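Long-range contacts in ofchtiv-g5 (Ostrinia furnacalis, PDB 6JM8), which probably hydrolyses chitin, as a group IV insect chitinase of glycoside hydrolase family 18, and here holds N-acetylglucosamine units in its glycan pocket: residues C8-W13 and W345-D350; G189-D194 and G341-S346; G251-L256 and N317-D322. All blocks are in the same frame, centred on the assembly; numbering follows the deposited sequence.

Overall arrangement
All three contacts lie within the family 18 range. Interactions 1 and 2 are in the barrel. Their centres are 11 Å apart, they share W345 and S346, and they touch directly, since strands 5-11 and 341-345 are parallel neighbours. Interaction 3 is about 20 Å from interaction 1 and 19 Å from interaction 2, between centres. It joins the C-terminal end of strand 243-256 to strand 317-320, in an antiparallel extension beyond the barrel. Along the chain it is nested inside the loop closed by interaction 2, itself within the span of interaction 1. Strand 243-256 and the D194-R252 salt bridge bring this extension to the sugar-binding cleft, and all three contacts contribute residues to the glycan pocket.

Interaction 1 (C8-W13 and W345-D350); sequences CYYGTW and WSIETD. With NAG (2-acetamido-2-deoxy-beta-D-glucopyranose), chain B; NAG (2-acetamido-2-deoxy-beta-D-glucopyranose), chain C; NAG (2-acetamido-2-deoxy-beta-D-glucopyranose), chain D.
Y9 lays its CB and one side of its ring against the six-membered ring of W345, with Y9 CB 3.4 Å from W345 CE3. The two ring planes are 46° apart, so the pair is oblique and not a stack. W345 has CG anti to the backbone N (chi1 -176°), which carries the indole up to the sugar of NAG chain B. C5 of that sugar sits over one face of the indole, as expected for a CH-pi platform in a chitinase pocket, and the acetyl methyl C8 lies over a face of Y9. A cis peptide bond joins W345 to S346. W13 and W345 meet edge to edge, W13 CH2 4.0 Å from W345 CH2, and W13 offers one face to NAG chain C.

Beyond the rings, one backbone bond and the E348 carboxylate tie the segments. I347 N donates to Y9 O at 2.8 Å, almost straight. G11 N donates to E348 OE1 at 2.8 Å, on the syn side but 32° out of the carboxylate plane. S346 OG gives a 2.7 Å bond to E348 OE2 from above that plane. Two hydrogen bonds thus hold the carboxylate, one to each oxygen. I347 CG2 packs on Y10 CB at 4.0 Å.

The contact lies where strand 5-11 and the loop after strand 341-345 meet, with strand 35-43 beside Y9 and W13 and helix 362-372 against C8 and I347.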
loop_
_atom_site.group_PDB
_atom_site.type_symbol
_atom_site.label_atom_id
_atom_site.label_comp_id
_atom_site.label_asym_id
_atom_site.label_seq_id
_atom_site.Cartn_x
_atom_site.Cartn_y
_atom_site.Cartn_z
ATOM N N CYS A 8 -8.163 4.232 -0.969
ATOM C CA CYS A 8 -7.570 4.111 -2.299
ATOM C C CYS A 8 -6.323 4.984 -2.389
ATOM O O CYS A 8 -6.421 6.215 -2.430
ATOM C CB CYS A 8 -8.571 4.513 -3.381
ATOM S SG CYS A 8 -10.046 3.490 -3.517
ATOM N N TYR A 9 -5.154 4.350 -2.446
ATOM C CA TYR A 9 -3.922 5.077 -2.714
ATOM C C TYR A 9 -3.787 5.345 -4.207
ATOM O O TYR A 9 -4.016 4.461 -5.036
ATOM C CB TYR A 9 -2.707 4.294 -2.218
ATOM C CG TYR A 9 -2.420 4.474 -0.747
ATOM C CD1 TYR A 9 -3.068 3.698 0.200
ATOM C CD2 TYR A 9 -1.503 5.423 -0.304
ATOM C CE1 TYR A 9 -2.815 3.855 1.542
ATOM C CE2 TYR A 9 -1.245 5.589 1.042
ATOM C CZ TYR A 9 -1.905 4.797 1.957
ATOM O OH TYR A 9 -1.663 4.941 3.300
ATOM N N TYR A 10 -3.412 6.577 -4.543
ATOM C CA TYR A 10 -3.247 7.008 -5.927
ATOM C C TYR A 10 -1.800 7.448 -6.121
ATOM O O TYR A 10 -1.393 8.497 -5.612
ATOM C CB TYR A 10 -4.225 8.136 -6.264
ATOM C CG TYR A 10 -4.033 8.763 -7.628
ATOM C CD1 TYR A 10 -3.585 8.011 -8.709
ATOM C CD2 TYR A 10 -4.304 10.108 -7.835
ATOM C CE1 TYR A 10 -3.406 8.586 -9.951
ATOM C CE2 TYR A 10 -4.130 10.691 -9.074
ATOM C CZ TYR A 10 -3.682 9.924 -10.127
ATOM O OH TYR A 10 -3.505 10.496 -11.363
ATOM N N GLY A 11 -1.028 6.641 -6.846
ATOM C CA GLY A 11 0.319 7.026 -7.219
ATOM C C GLY A 11 0.289 8.083 -8.303
ATOM O O GLY A 11 0.162 7.762 -9.488
ATOM N N THR A 12 0.416 9.350 -7.902
ATOM C CA THR A 12 0.119 10.461 -8.802
ATOM C C THR A 12 1.041 10.515 -10.012
ATOM O O THR A 12 0.658 11.088 -11.038
ATOM C CB THR A 12 0.179 11.780 -8.032
ATOM O OG1 THR A 12 1.424 11.874 -7.329
ATOM C CG2 THR A 12 -0.957 11.839 -7.034
ATOM N N TRP A 13 2.234 9.922 -9.930
ATOM C CA TRP A 13 3.127 9.883 -11.082
ATOM C C TRP A 13 2.539 9.108 -12.253
ATOM O O TRP A 13 3.093 9.170 -13.357
ATOM C CB TRP A 13 4.465 9.272 -10.679
ATOM C CG TRP A 13 4.318 7.981 -9.946
ATOM C CD1 TRP A 13 4.286 6.729 -10.489
ATOM C CD2 TRP A 13 4.171 7.810 -8.531
ATOM N NE1 TRP A 13 4.135 5.789 -9.500
ATOM C CE2 TRP A 13 4.061 6.427 -8.288
ATOM C CE3 TRP A 13 4.129 8.692 -7.447
ATOM C CZ2 TRP A 13 3.909 5.904 -7.006
ATOM C CZ3 TRP A 13 3.980 8.172 -6.175
ATOM C CH2 TRP A 13 3.871 6.791 -5.965
ATOM N N TRP A 345 -3.077 -0.625 -2.712
ATOM C CA TRP A 345 -1.985 -0.009 -3.452
ATOM C C TRP A 345 -1.880 -0.697 -4.805
ATOM O O TRP A 345 -1.533 -1.882 -4.874
ATOM C CB TRP A 345 -0.665 -0.108 -2.693
ATOM C CG TRP A 345 0.393 0.607 -3.420
ATOM C CD1 TRP A 345 1.118 0.137 -4.469
ATOM C CD2 TRP A 345 0.817 1.954 -3.204
ATOM N NE1 TRP A 345 1.982 1.101 -4.908
ATOM C CE2 TRP A 345 1.822 2.227 -4.148
ATOM C CE3 TRP A 345 0.457 2.949 -2.292
ATOM C CZ2 TRP A 345 2.470 3.455 -4.212
ATOM C CZ3 TRP A 345 1.099 4.169 -2.357
ATOM C CH2 TRP A 345 2.097 4.412 -3.311
ATOM N N SER A 346 -2.185 0.026 -5.881
ATOM C CA SER A 346 -2.746 1.374 -5.838
ATOM C C SER A 346 -3.773 1.450 -6.963
ATOM O O SER A 346 -3.802 0.570 -7.822
ATOM C CB SER A 346 -1.661 2.443 -5.999
ATOM O OG SER A 346 -0.924 2.247 -7.192
ATOM N N ILE A 347 -4.603 2.497 -6.971
ATOM C CA ILE A 347 -5.780 2.491 -7.838
ATOM C C ILE A 347 -5.395 2.484 -9.314
ATOM O O ILE A 347 -6.120 1.924 -10.146
ATOM C CB ILE A 347 -6.704 3.679 -7.497
ATOM C CG1 ILE A 347 -8.051 3.525 -8.209
ATOM C CG2 ILE A 347 -6.048 5.010 -7.861
ATOM C CD1 ILE A 347 -9.117 4.485 -7.724
ATOM N N GLU A 348 -4.245 3.062 -9.666
ATOM C CA GLU A 348 -3.908 3.255 -11.073
ATOM C C GLU A 348 -3.465 1.975 -11.783
ATOM O O GLU A 348 -3.227 2.030 -12.995
ATOM C CB GLU A 348 -2.825 4.330 -11.209
ATOM C CG GLU A 348 -1.441 3.888 -10.775
ATOM C CD GLU A 348 -1.130 4.262 -9.339
ATOM O OE1 GLU A 348 -2.045 4.725 -8.625
ATOM O OE2 GLU A 348 0.036 4.094 -8.923
ATOM N N THR A 349 -3.349 0.836 -11.094
ATOM C CA THR A 349 -3.069 -0.430 -11.763
ATOM C C THR A 349 -4.202 -1.440 -11.629
ATOM O O THR A 349 -4.003 -2.619 -11.937
ATOM C CB THR A 349 -1.763 -1.052 -11.258
ATOM O OG1 THR A 349 -1.832 -1.247 -9.841
ATOM C CG2 THR A 349 -0.577 -0.162 -11.602
ATOM N N ASP A 350 -5.381 -1.018 -11.175
ATOM C CA ASP A 350 -6.570 -1.809 -11.446
ATOM C C ASP A 350 -6.798 -1.845 -12.953
ATOM O O ASP A 350 -6.250 -1.038 -13.707
ATOM C CB ASP A 350 -7.790 -1.217 -10.734
ATOM C CG ASP A 350 -8.872 -2.251 -10.460
ATOM O OD1 ASP A 350 -8.817 -3.351 -11.048
ATOM O OD2 ASP A 350 -9.781 -1.959 -9.652
HETATM C C1 NAG B . 4.993 0.610 0.099
HETATM C C2 NAG B . 4.699 2.132 -0.116
HETATM C C3 NAG B . 5.078 2.596 -1.531
HETATM C C4 NAG B . 5.236 1.429 -2.489
HETATM C C5 NAG B . 4.154 0.393 -2.241
HETATM C C6 NAG B . 4.253 -0.723 -3.250
HETATM C C7 NAG B . 2.909 3.046 1.307
HETATM C C8 NAG B . 1.444 3.323 1.420
HETATM N N2 NAG B . 3.309 2.459 0.175
HETATM O O3 NAG B . 6.264 3.380 -1.518
HETATM O O4 NAG B . 5.029 1.887 -3.817
HETATM O O5 NAG B . 4.306 -0.199 -0.943
HETATM O O6 NAG B . 5.258 -1.645 -2.853
HETATM O O7 NAG B . 3.692 3.322 2.211
HETATM C C1 NAG C . 7.949 5.672 -8.015
HETATM C C2 NAG C . 8.502 7.091 -8.015
HETATM C C3 NAG C . 8.017 7.867 -9.234
HETATM C C4 NAG C . 8.230 7.065 -10.512
HETATM C C5 NAG C . 7.694 5.647 -10.363
HETATM C C6 NAG C . 7.976 4.822 -11.614
HETATM C C7 NAG C . 8.953 8.568 -6.143
HETATM C C8 NAG C . 8.341 9.428 -5.078
HETATM N N2 NAG C . 8.107 7.778 -6.800
HETATM O O3 NAG C . 8.727 9.108 -9.324
HETATM O O4 NAG C . 7.565 7.716 -11.600
HETATM O O5 NAG C . 8.304 5.024 -9.235
HETATM O O6 NAG C . 7.351 3.540 -11.490
HETATM O O7 NAG C . 10.146 8.591 -6.391
HETATM C C1 NAG D . 6.211 2.396 -4.417
HETATM C C2 NAG D . 6.064 2.161 -5.920
HETATM C C3 NAG D . 7.216 2.832 -6.696
HETATM C C4 NAG D . 7.355 4.282 -6.254
HETATM C C5 NAG D . 7.534 4.315 -4.748
HETATM C C6 NAG D . 7.711 5.703 -4.193
HETATM C C7 NAG D . 5.001 0.119 -6.779
HETATM C C8 NAG D . 3.874 0.995 -7.226
HETATM N N2 NAG D . 6.026 0.730 -6.176
HETATM O O3 NAG D . 6.992 2.742 -8.101
HETATM O O4 NAG D . 8.437 4.966 -6.860
HETATM O O5 NAG D . 6.354 3.783 -4.156
HETATM O O6 NAG D . 8.004 5.606 -2.816
HETATM O O7 NAG D . 4.998 -1.090 -6.978
#

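Interaction 2 (G189-D194 and G341-S346); sequences GVMTYD and GIMLWS. With NAG (2-acetamido-2-deoxy-beta-D-glucopyranose), chain B; NAG (2-acetamido-2-deoxy-beta-D-glucopyranose), chain E; NAG (2-acetamido-2-deoxy-beta-D-glucopyranose), chain F; NAG (2-acetamido-2-deoxy-beta-D-glucopyranose), chain D.
M343, Y193 and W345 carry this contact. M343 points toward strand 189-191 and bends at its thioether (chi3 104°), which brings CE against V190 and M191. That methyl lies 3.4 Å from V190 O and 3.7 Å from M191 CG. M343 SD rests by G189, 3.8 Å from its CA, where a side chain would probably be too close to the sulfur.

Y193 crosses M343 at about a right angle. Its OH stands 3.7 Å from M343 CE and 3.5 Å from W345 CB. This buried hydroxyl has no polar partner in the model. The Y193 ring turns an edge to O5 of NAG chain B, and D194 OD2 accepts a 2.8 Å bond from O6 of the same sugar. Y193 and D194 thus border the sugar beside W345.

The strand parts of both segments belong to the barrel wall; Y193 and D194 follow in the loop. The two strand axes run 48° apart, with strand 243-256 between them as a parallel neighbour of each. Strand 5-11 flanks M343 and L344, and helix 362-372 packs on I342 and L344.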
loop_
_atom_site.group_PDB
_atom_site.type_symbol
_atom_site.label_atom_id
_atom_site.label_comp_id
_atom_site.label_asym_id
_atom_site.label_seq_id
_atom_site.Cartn_x
_atom_site.Cartn_y
_atom_site.Cartn_z
ATOM N N GLY A 189 -3.275 1.561 8.528
ATOM C CA GLY A 189 -3.280 0.810 7.289
ATOM C C GLY A 189 -2.103 -0.139 7.205
ATOM O O GLY A 189 -0.976 0.285 6.939
ATOM N N VAL A 190 -2.353 -1.425 7.431
ATOM C CA VAL A 190 -1.284 -2.417 7.488
ATOM C C VAL A 190 -0.949 -2.870 6.073
ATOM O O VAL A 190 -1.808 -3.399 5.359
ATOM C CB VAL A 190 -1.685 -3.606 8.372
ATOM C CG1 VAL A 190 -0.502 -4.525 8.586
ATOM C CG2 VAL A 190 -2.230 -3.107 9.705
ATOM N N MET A 191 0.305 -2.671 5.669
ATOM C CA MET A 191 0.745 -2.961 4.304
ATOM C C MET A 191 0.983 -4.463 4.168
ATOM O O MET A 191 2.114 -4.955 4.147
ATOM C CB MET A 191 1.985 -2.147 3.961
ATOM C CG MET A 191 1.698 -0.659 3.835
ATOM S SD MET A 191 3.144 0.357 3.485
ATOM C CE MET A 191 4.158 0.007 4.915
ATOM N N THR A 192 -0.123 -5.199 4.060
ATOM C CA THR A 192 -0.092 -6.659 3.969
ATOM C C THR A 192 0.127 -7.104 2.522
ATOM O O THR A 192 -0.696 -7.772 1.896
ATOM C CB THR A 192 -1.371 -7.254 4.550
ATOM O OG1 THR A 192 -2.482 -6.403 4.241
ATOM C CG2 THR A 192 -1.251 -7.386 6.058
ATOM N N TYR A 193 1.277 -6.693 1.998
ATOM C CA TYR A 193 1.760 -7.117 0.691
ATOM C C TYR A 193 3.273 -6.951 0.703
ATOM O O TYR A 193 3.865 -6.604 1.730
ATOM C CB TYR A 193 1.088 -6.330 -0.439
ATOM C CG TYR A 193 0.912 -4.853 -0.162
ATOM C CD1 TYR A 193 2.003 -3.993 -0.159
ATOM C CD2 TYR A 193 -0.345 -4.316 0.087
ATOM C CE1 TYR A 193 1.849 -2.644 0.087
ATOM C CE2 TYR A 193 -0.508 -2.964 0.335
ATOM C CZ TYR A 193 0.592 -2.134 0.333
ATOM O OH TYR A 193 0.442 -0.790 0.579
ATOM N N ASP A 194 3.901 -7.204 -0.445
ATOM C CA ASP A 194 5.360 -7.279 -0.534
ATOM C C ASP A 194 5.921 -8.306 0.445
ATOM O O ASP A 194 7.013 -8.128 0.988
ATOM C CB ASP A 194 6.016 -5.913 -0.304
ATOM C CG ASP A 194 5.547 -4.867 -1.292
ATOM O OD1 ASP A 194 5.278 -5.221 -2.458
ATOM O OD2 ASP A 194 5.442 -3.688 -0.897
ATOM N N GLY A 341 -11.671 -1.990 7.299
ATOM C CA GLY A 341 -11.838 -1.880 5.862
ATOM C C GLY A 341 -10.606 -2.360 5.121
ATOM O O GLY A 341 -9.790 -3.113 5.658
ATOM N N ILE A 342 -10.496 -1.911 3.872
ATOM C CA ILE A 342 -9.446 -2.334 2.956
ATOM C C ILE A 342 -8.696 -1.106 2.459
ATOM O O ILE A 342 -9.305 -0.082 2.129
ATOM C CB ILE A 342 -10.023 -3.136 1.769
ATOM C CG1 ILE A 342 -10.734 -4.398 2.263
ATOM C CG2 ILE A 342 -8.929 -3.485 0.767
ATOM C CD1 ILE A 342 -9.795 -5.478 2.760
ATOM N N MET A 343 -7.372 -1.210 2.427
ATOM C CA MET A 343 -6.502 -0.230 1.797
ATOM C C MET A 343 -5.829 -0.893 0.603
ATOM O O MET A 343 -5.369 -2.033 0.696
ATOM C CB MET A 343 -5.457 0.293 2.790
ATOM C CG MET A 343 -4.107 0.640 2.195
ATOM S SD MET A 343 -2.873 0.939 3.478
ATOM C CE MET A 343 -1.934 -0.584 3.415
ATOM N N LEU A 344 -5.799 -0.197 -0.525
ATOM C CA LEU A 344 -5.284 -0.773 -1.756
ATOM C C LEU A 344 -4.133 0.062 -2.293
ATOM O O LEU A 344 -4.201 1.295 -2.327
ATOM C CB LEU A 344 -6.379 -0.886 -2.819
ATOM C CG LEU A 344 -7.056 0.416 -3.236
ATOM C CD1 LEU A 344 -6.588 0.841 -4.618
ATOM C CD2 LEU A 344 -8.560 0.242 -3.189
ATOM N N TRP A 345 -3.077 -0.625 -2.712
ATOM C CA TRP A 345 -1.985 -0.009 -3.452
ATOM C C TRP A 345 -1.880 -0.697 -4.805
ATOM O O TRP A 345 -1.533 -1.882 -4.874
ATOM C CB TRP A 345 -0.665 -0.108 -2.693
ATOM C CG TRP A 345 0.393 0.607 -3.420
ATOM C CD1 TRP A 345 1.118 0.137 -4.469
ATOM C CD2 TRP A 345 0.817 1.954 -3.204
ATOM N NE1 TRP A 345 1.982 1.101 -4.908
ATOM C CE2 TRP A 345 1.822 2.227 -4.148
ATOM C CE3 TRP A 345 0.457 2.949 -2.292
ATOM C CZ2 TRP A 345 2.470 3.455 -4.212
ATOM C CZ3 TRP A 345 1.099 4.169 -2.357
ATOM C CH2 TRP A 345 2.097 4.412 -3.311
ATOM N N SER A 346 -2.185 0.026 -5.881
ATOM C CA SER A 346 -2.746 1.374 -5.838
ATOM C C SER A 346 -3.773 1.450 -6.963
ATOM O O SER A 346 -3.802 0.570 -7.822
ATOM C CB SER A 346 -1.661 2.443 -5.999
ATOM O OG SER A 346 -0.924 2.247 -7.192
HETATM C C1 NAG B . 4.993 0.610 0.099
HETATM C C2 NAG B . 4.699 2.132 -0.116
HETATM C C3 NAG B . 5.078 2.596 -1.531
HETATM C C4 NAG B . 5.236 1.429 -2.489
HETATM C C5 NAG B . 4.154 0.393 -2.241
HETATM C C6 NAG B . 4.253 -0.723 -3.250
HETATM C C7 NAG B . 2.909 3.046 1.307
HETATM C C8 NAG B . 1.444 3.323 1.420
HETATM N N2 NAG B . 3.309 2.459 0.175
HETATM O O3 NAG B . 6.264 3.380 -1.518
HETATM O O4 NAG B . 5.029 1.887 -3.817
HETATM O O5 NAG B . 4.306 -0.199 -0.943
HETATM O O6 NAG B . 5.258 -1.645 -2.853
HETATM O O7 NAG B . 3.692 3.322 2.211
HETATM C C1 NAG E . 8.979 -2.920 0.498
HETATM C C2 NAG E . 8.873 -2.301 -0.883
HETATM C C3 NAG E . 8.192 -0.927 -0.816
HETATM C C4 NAG E . 6.892 -0.970 -0.017
HETATM C C5 NAG E . 7.130 -1.682 1.314
HETATM C C6 NAG E . 5.885 -1.892 2.146
HETATM C C7 NAG E . 10.466 -2.497 -2.762
HETATM C C8 NAG E . 11.888 -2.316 -3.205
HETATM N N2 NAG E . 10.195 -2.200 -1.486
HETATM O O3 NAG E . 7.891 -0.498 -2.138
HETATM O O4 NAG E . 6.440 0.370 0.195
HETATM O O5 NAG E . 7.703 -2.977 1.093
HETATM O O6 NAG E . 6.254 -2.366 3.432
HETATM O O7 NAG E . 9.602 -2.903 -3.527
HETATM C C1 NAG F . 11.107 -7.243 2.479
HETATM C C2 NAG F . 9.803 -6.656 3.022
HETATM C C3 NAG F . 9.163 -5.755 1.968
HETATM C C4 NAG F . 10.153 -4.739 1.405
HETATM C C5 NAG F . 11.496 -5.378 1.003
HETATM C C6 NAG F . 12.603 -4.392 0.637
HETATM C C7 NAG F . 8.387 -7.797 4.677
HETATM C C8 NAG F . 7.447 -8.944 4.932
HETATM N N2 NAG F . 8.870 -7.697 3.431
HETATM O O1 NAG F . 11.738 -7.942 3.495
HETATM O O3 NAG F . 8.059 -5.094 2.566
HETATM O O4 NAG F . 9.534 -4.206 0.244
HETATM O O5 NAG F . 11.993 -6.176 2.078
HETATM O O6 NAG F . 13.549 -4.940 -0.268
HETATM O O7 NAG F . 8.672 -6.989 5.552
HETATM C C1 NAG D . 6.211 2.396 -4.417
HETATM C C2 NAG D . 6.064 2.161 -5.920
HETATM C C3 NAG D . 7.216 2.832 -6.696
HETATM C C4 NAG D . 7.355 4.282 -6.254
HETATM C C5 NAG D . 7.534 4.315 -4.748
HETATM C C6 NAG D . 7.711 5.703 -4.193
HETATM C C7 NAG D . 5.001 0.119 -6.779
HETATM C C8 NAG D . 3.874 0.995 -7.226
HETATM N N2 NAG D . 6.026 0.730 -6.176
HETATM O O3 NAG D . 6.992 2.742 -8.101
HETATM O O4 NAG D . 8.437 4.966 -6.860
HETATM O O5 NAG D . 6.354 3.783 -4.156
HETATM O O6 NAG D . 8.004 5.606 -2.816
HETATM O O7 NAG D . 4.998 -1.090 -6.978
#

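Interaction 3 (G251-L256 and N317-D322); sequences GRTFQL and NWVSFD. With NAG (2-acetamido-2-deoxy-beta-D-glucopyranose), chain E.
F254 and W318 form an offset edge-to-face pair within an antiparallel beta ladder of strands 251-256 and 317-320, probably part of the insertion seen in many family 18 chitinases. The edge of W318 is turned to the face of F254, with planes 85° and centroids 5.3 Å apart. Both side chains point the same way from a hydrogen-bonded pair. The nearest atoms are F254 CD1 and W318 CE3, at 3.5 Å. W318 has CG anti to the backbone N (chi1 -167°), which sets the indole alongside F254. L256 CG packs on W318 CB at 3.8 Å. The indole NE1 bonds to N262 O. With an alanine in place of F254, the W318 edge would probably lose its ring partner and a gap would open beside CE3, though N262 and Y311 would still hold the indole.

T253 and V319, a non-hydrogen-bonded pair, lie side by side on the other face, their CG2 methyls 3.8 Å apart. Helix 286-295 packs on V319 and F321. R252 pairs with S320 through two backbone bonds, and its extended chain leads away from S320 to the glycan. There its guanidinium forms a salt bridge with D194, and R252 NH2 comes 3.0 Å from O7 of NAG chain E.

F254 N bonds to W318 O at 2.7 Å, and W318 N to F254 O. A water donates to F254 O and also, at 2.9 Å, to N317 OD1.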
loop_
_atom_site.group_PDB
_atom_site.type_symbol
_atom_site.label_atom_id
_atom_site.label_comp_id
_atom_site.label_asym_id
_atom_site.label_seq_id
_atom_site.Cartn_x
_atom_site.Cartn_y
_atom_site.Cartn_z
ATOM N N GLY A 251 1.482 -7.241 -9.112
ATOM C CA GLY A 251 2.186 -8.468 -8.829
ATOM C C GLY A 251 3.690 -8.237 -8.862
ATOM O O GLY A 251 4.171 -7.170 -9.255
ATOM N N ARG A 252 4.431 -9.258 -8.442
ATOM C CA ARG A 252 5.886 -9.218 -8.442
ATOM C C ARG A 252 6.415 -10.352 -9.310
ATOM O O ARG A 252 5.872 -11.461 -9.297
ATOM C CB ARG A 252 6.436 -9.312 -7.016
ATOM C CG ARG A 252 5.982 -8.151 -6.145
ATOM C CD ARG A 252 6.913 -7.886 -4.975
ATOM N NE ARG A 252 6.705 -6.546 -4.434
ATOM C CZ ARG A 252 7.294 -5.452 -4.909
ATOM N NH1 ARG A 252 8.136 -5.543 -5.930
ATOM N NH2 ARG A 252 7.045 -4.271 -4.361
ATOM N N THR A 253 7.467 -10.066 -10.076
ATOM C CA THR A 253 7.944 -10.965 -11.117
ATOM C C THR A 253 9.363 -11.433 -10.821
ATOM O O THR A 253 10.194 -10.667 -10.322
ATOM C CB THR A 253 7.887 -10.289 -12.493
ATOM O OG1 THR A 253 8.915 -9.296 -12.591
ATOM C CG2 THR A 253 6.533 -9.623 -12.692
ATOM N N PHE A 254 9.629 -12.698 -11.147
ATOM C CA PHE A 254 10.882 -13.369 -10.836
ATOM C C PHE A 254 11.470 -13.977 -12.101
ATOM O O PHE A 254 10.739 -14.362 -13.019
ATOM C CB PHE A 254 10.692 -14.507 -9.816
ATOM C CG PHE A 254 10.163 -14.070 -8.477
ATOM C CD1 PHE A 254 8.856 -13.629 -8.332
ATOM C CD2 PHE A 254 10.963 -14.154 -7.350
ATOM C CE1 PHE A 254 8.371 -13.250 -7.097
ATOM C CE2 PHE A 254 10.482 -13.780 -6.113
ATOM C CZ PHE A 254 9.185 -13.328 -5.986
ATOM N N GLN A 255 12.795 -14.082 -12.134
ATOM C CA GLN A 255 13.483 -14.899 -13.126
ATOM C C GLN A 255 13.853 -16.229 -12.481
ATOM O O GLN A 255 14.601 -16.260 -11.498
ATOM C CB GLN A 255 14.734 -14.212 -13.673
ATOM C CG GLN A 255 15.352 -14.976 -14.845
ATOM C CD GLN A 255 16.722 -14.469 -15.246
ATOM O OE1 GLN A 255 17.220 -13.483 -14.702
ATOM N NE2 GLN A 255 17.346 -15.153 -16.201
ATOM N N LEU A 256 13.327 -17.317 -13.033
ATOM C CA LEU A 256 13.610 -18.638 -12.494
ATOM C C LEU A 256 15.045 -19.046 -12.801
ATOM O O LEU A 256 15.567 -18.778 -13.887
ATOM C CB LEU A 256 12.638 -19.665 -13.072
ATOM C CG LEU A 256 11.182 -19.538 -12.625
ATOM C CD1 LEU A 256 10.263 -20.305 -13.563
ATOM C CD2 LEU A 256 11.028 -20.030 -11.195
ATOM N N ASN A 317 10.055 -16.705 -16.808
ATOM C CA ASN A 317 9.239 -15.796 -16.014
ATOM C C ASN A 317 8.410 -16.567 -14.993
ATOM O O ASN A 317 7.841 -17.616 -15.301
ATOM C CB ASN A 317 8.312 -14.975 -16.914
ATOM C CG ASN A 317 9.070 -14.042 -17.840
ATOM O OD1 ASN A 317 9.686 -13.073 -17.397
ATOM N ND2 ASN A 317 9.022 -14.327 -19.136
ATOM N N TRP A 318 8.356 -16.034 -13.775
ATOM C CA TRP A 318 7.482 -16.517 -12.713
ATOM C C TRP A 318 6.851 -15.300 -12.058
ATOM O O TRP A 318 7.564 -14.389 -11.622
ATOM C CB TRP A 318 8.254 -17.347 -11.678
ATOM C CG TRP A 318 7.384 -18.139 -10.722
ATOM C CD1 TRP A 318 7.009 -19.447 -10.849
ATOM C CD2 TRP A 318 6.804 -17.676 -9.494
ATOM N NE1 TRP A 318 6.228 -19.824 -9.783
ATOM C CE2 TRP A 318 6.089 -18.756 -8.936
ATOM C CE3 TRP A 318 6.814 -16.454 -8.816
ATOM C CZ2 TRP A 318 5.389 -18.647 -7.733
ATOM C CZ3 TRP A 318 6.125 -16.351 -7.621
ATOM C CH2 TRP A 318 5.422 -17.440 -7.093
ATOM N N VAL A 319 5.523 -15.273 -12.003
ATOM C CA VAL A 319 4.796 -14.085 -11.573
ATOM C C VAL A 319 3.815 -14.469 -10.476
ATOM O O VAL A 319 2.985 -15.364 -10.663
ATOM C CB VAL A 319 4.051 -13.412 -12.739
ATOM C CG1 VAL A 319 3.241 -12.239 -12.229
ATOM C CG2 VAL A 319 5.032 -12.953 -13.807
ATOM N N SER A 320 3.920 -13.794 -9.338
ATOM C CA SER A 320 2.898 -13.817 -8.305
ATOM C C SER A 320 1.992 -12.611 -8.505
ATOM O O SER A 320 2.471 -11.514 -8.801
ATOM C CB SER A 320 3.528 -13.784 -6.911
ATOM O OG SER A 320 2.608 -13.318 -5.941
ATOM N N PHE A 321 0.686 -12.815 -8.367
ATOM C CA PHE A 321 -0.259 -11.723 -8.574
ATOM C C PHE A 321 -1.544 -12.037 -7.822
ATOM O O PHE A 321 -1.671 -13.072 -7.164
ATOM C CB PHE A 321 -0.512 -11.473 -10.068
ATOM C CG PHE A 321 -1.266 -12.576 -10.769
ATOM C CD1 PHE A 321 -0.678 -13.812 -10.994
ATOM C CD2 PHE A 321 -2.555 -12.361 -11.232
ATOM C CE1 PHE A 321 -1.369 -14.816 -11.648
ATOM C CE2 PHE A 321 -3.250 -13.361 -11.887
ATOM C CZ PHE A 321 -2.656 -14.590 -12.096
ATOM N N ASP A 322 -2.492 -11.110 -7.907
ATOM C CA ASP A 322 -3.798 -11.258 -7.292
ATOM C C ASP A 322 -4.860 -10.958 -8.335
ATOM O O ASP A 322 -4.720 -10.015 -9.119
ATOM C CB ASP A 322 -3.953 -10.331 -6.083
ATOM C CG ASP A 322 -3.427 -10.953 -4.804
ATOM O OD1 ASP A 322 -4.199 -11.665 -4.126
ATOM O OD2 ASP A 322 -2.238 -10.736 -4.482
HETATM C C1 NAG E . 8.979 -2.920 0.498
HETATM C C2 NAG E . 8.873 -2.301 -0.883
HETATM C C3 NAG E . 8.192 -0.927 -0.816
HETATM C C4 NAG E . 6.892 -0.970 -0.017
HETATM C C5 NAG E . 7.130 -1.682 1.314
HETATM C C6 NAG E . 5.885 -1.892 2.146
HETATM C C7 NAG E . 10.466 -2.497 -2.762
HETATM C C8 NAG E . 11.888 -2.316 -3.205
HETATM N N2 NAG E . 10.195 -2.200 -1.486
HETATM O O3 NAG E . 7.891 -0.498 -2.138
HETATM O O4 NAG E . 6.440 0.370 0.195
HETATM O O5 NAG E . 7.703 -2.977 1.093
HETATM O O6 NAG E . 6.254 -2.366 3.432
HETATM O O7 NAG E . 9.602 -2.903 -3.527
HETATM O O HOH W 1 8.819 -12.649 -14.663
#